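Local coordinates for protein acRAF (Thiomonas intermedia, PDB 4LOW) that acts as a RuBisCO assembly factor in the alpha-carboxysome, although its fold and family are those of the pterin-4a-carbinolamine dehydratases, at residues Q46-I51 / R75-R80. Numbering follows the deposited sequence.
Sequences QHPQNI and RAFAAR. With FMT (formic acid), chain F.
Phe77 projects from helix 72-84 onto the loop that leads into strand 50-53, where Gln46 and Pro48 receive its ring. Gln46 lies along one ortho-meta side, its CB 3.7 Å from Phe77 CD2, while Pro48 meets the far end of the ring, its CG 3.9 Å from Phe77 CE1 and its CD near Phe77 CZ. The pyrrolidine and the phenylalanine side chain cross at roughly a right angle. With CG anti to the backbone N (chi1 -174°), Phe77 carries its ring outward from the helix into the bend of the loop.

Gln46 and Phe77 run past each other in opposite directions: the amide travels back toward the helix backbone, bringing NE2 to 3.8 Å from Phe77 CB, and its plane is turned 65° from that of the ring.

This is the alpha-beta fold of the pterin-4a-carbinolamine dehydratase family, with two helices packed on a four-stranded antiparallel sheet; here the connection between helix 27-44 and strand 50-53, outermost within the chain, meets the second helix. At Ile51 the strand pairs antiparallel with one of the second subunit, continuing the sheet across the dimer.

No hydrogen bond joins the two segments; Gln46 O lies oblique to the ring, 3.4 Å from Phe77 CE2. Ser41 gives a hydrogen bond to Gln46 O and also touches Pro48, and Gln46 NE2 makes a weak hydrogen bond to Ala73 O, one turn earlier than Phe77 on the same helix. Elsewhere on the helix, Arg75 NH1 gives a weak hydrogen bond of 3.4 Å to O2 of a formic acid molecule, probably from the crystallisation liquor, lying at the guanidinium edge; NH2 forms a salt bridge with Glu11.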
loop_
_atom_site.group_PDB
_atom_site.type_symbol
_atom_site.label_atom_id
_atom_site.label_comp_id
_atom_site.label_asym_id
_atom_site.label_seq_id
_atom_site.Cartn_x
_atom_site.Cartn_y
_atom_site.Cartn_z
ATOM N N GLN A 46 -7.623 -9.362 10.511
ATOM C CA GLN A 46 -7.797 -7.923 10.706
ATOM C C GLN A 46 -7.019 -7.245 9.614
ATOM O O GLN A 46 -5.856 -7.561 9.385
ATOM C CB GLN A 46 -7.287 -7.441 12.083
ATOM C CG GLN A 46 -8.106 -7.914 13.282
ATOM C CD GLN A 46 -7.394 -7.567 14.570
ATOM O OE1 GLN A 46 -6.577 -8.339 15.079
ATOM N NE2 GLN A 46 -7.607 -6.356 15.064
ATOM N N HIS A 47 -7.669 -6.318 8.948
ATOM C CA HIS A 47 -7.079 -5.608 7.830
ATOM C C HIS A 47 -7.122 -4.113 8.074
ATOM O O HIS A 47 -8.207 -3.560 8.288
ATOM C CB HIS A 47 -7.839 -5.957 6.533
ATOM C CG HIS A 47 -7.715 -7.398 6.159
ATOM N ND1 HIS A 47 -8.642 -8.337 6.569
ATOM C CD2 HIS A 47 -6.741 -8.022 5.460
ATOM C CE1 HIS A 47 -8.205 -9.499 6.106
ATOM N NE2 HIS A 47 -7.069 -9.357 5.426
ATOM N N PRO A 48 -5.989 -3.403 7.936
ATOM C CA PRO A 48 -6.043 -1.940 8.017
ATOM C C PRO A 48 -7.083 -1.350 7.057
ATOM O O PRO A 48 -7.344 -1.916 5.977
ATOM C CB PRO A 48 -4.627 -1.526 7.589
ATOM C CG PRO A 48 -3.747 -2.683 8.069
ATOM C CD PRO A 48 -4.619 -3.883 7.701
ATOM N N GLN A 49 -7.603 -0.181 7.414
ATOM C CA GLN A 49 -8.482 0.585 6.538
ATOM C C GLN A 49 -7.706 0.902 5.239
ATOM O O GLN A 49 -8.247 0.776 4.133
ATOM C CB GLN A 49 -8.919 1.873 7.237
ATOM C CG GLN A 49 -9.788 2.786 6.365
ATOM C CD GLN A 49 -10.117 4.065 7.054
ATOM O OE1 GLN A 49 -10.224 4.133 8.284
ATOM N NE2 GLN A 49 -10.341 5.095 6.261
ATOM N N ASN A 50 -6.425 1.277 5.379
ATOM C CA ASN A 50 -5.644 1.593 4.203
ATOM C C ASN A 50 -4.173 1.486 4.512
ATOM O O ASN A 50 -3.754 1.785 5.634
ATOM C CB ASN A 50 -5.918 3.047 3.770
ATOM C CG ASN A 50 -5.202 3.458 2.508
ATOM O OD1 ASN A 50 -4.092 3.999 2.601
ATOM N ND2 ASN A 50 -5.757 3.207 1.340
ATOM N N ILE A 51 -3.388 1.009 3.542
ATOM C CA ILE A 51 -1.927 0.932 3.599
ATOM C C ILE A 51 -1.446 1.720 2.404
ATOM O O ILE A 51 -1.873 1.472 1.274
ATOM C CB ILE A 51 -1.435 -0.512 3.559
ATOM C CG1 ILE A 51 -1.863 -1.268 4.807
ATOM C CG2 ILE A 51 0.108 -0.550 3.459
ATOM C CD1 ILE A 51 -1.763 -2.730 4.688
ATOM N N ARG A 75 -5.682 -1.628 19.019
ATOM C CA ARG A 75 -4.382 -1.289 19.592
ATOM C C ARG A 75 -3.452 -2.496 19.610
ATOM O O ARG A 75 -2.240 -2.329 19.456
ATOM C CB ARG A 75 -4.538 -0.694 20.995
ATOM C CG ARG A 75 -5.364 0.574 21.002
ATOM C CD ARG A 75 -5.343 1.265 22.355
ATOM N NE ARG A 75 -6.225 2.434 22.339
ATOM C CZ ARG A 75 -5.904 3.624 21.833
ATOM N NH1 ARG A 75 -4.705 3.829 21.301
ATOM N NH2 ARG A 75 -6.782 4.617 21.857
ATOM N N ALA A 76 -3.998 -3.711 19.820
ATOM C CA ALA A 76 -3.121 -4.899 19.809
ATOM C C ALA A 76 -2.587 -5.157 18.402
ATOM O O ALA A 76 -1.422 -5.541 18.244
ATOM C CB ALA A 76 -3.869 -6.117 20.330
ATOM N N PHE A 77 -3.417 -4.882 17.379
ATOM C CA PHE A 77 -2.953 -5.025 15.994
ATOM C C PHE A 77 -1.819 -4.035 15.713
ATOM O O PHE A 77 -0.760 -4.403 15.209
ATOM C CB PHE A 77 -4.130 -4.813 15.018
ATOM C CG PHE A 77 -3.755 -5.092 13.579
ATOM C CD1 PHE A 77 -3.233 -4.091 12.776
ATOM C CD2 PHE A 77 -3.896 -6.367 13.046
ATOM C CE1 PHE A 77 -2.856 -4.356 11.447
ATOM C CE2 PHE A 77 -3.548 -6.628 11.708
ATOM C CZ PHE A 77 -3.004 -5.632 10.933
ATOM N N ALA A 78 -2.021 -2.784 16.149
ATOM C CA ALA A 78 -1.013 -1.752 16.014
ATOM C C ALA A 78 0.313 -2.161 16.669
ATOM O O ALA A 78 1.383 -1.982 16.085
ATOM C CB ALA A 78 -1.532 -0.447 16.595
ATOM N N ALA A 79 0.264 -2.748 17.871
ATOM C CA ALA A 79 1.481 -3.166 18.540
ATOM C C ALA A 79 2.165 -4.328 17.801
ATOM O O ALA A 79 3.382 -4.403 17.780
ATOM C CB ALA A 79 1.161 -3.584 19.975
ATOM N N ARG A 80 1.410 -5.235 17.212
ATOM C CA ARG A 80 2.076 -6.296 16.452
ATOM C C ARG A 80 2.722 -5.701 15.185
ATOM O O ARG A 80 3.849 -6.106 14.835
ATOM C CB ARG A 80 1.131 -7.446 16.145
ATOM C CG ARG A 80 0.835 -8.298 17.386
ATOM C CD ARG A 80 -0.423 -9.095 17.211
ATOM N NE ARG A 80 -0.201 -10.306 16.437
ATOM C CZ ARG A 80 -1.091 -11.286 16.340
ATOM N NH1 ARG A 80 -2.250 -11.208 16.987
ATOM N NH2 ARG A 80 -0.828 -12.356 15.611
HETATM C C FMT F . -1.229 1.176 20.258
HETATM O O1 FMT F . -0.812 0.027 20.519
HETATM O O2 FMT F . -1.982 1.781 21.239
#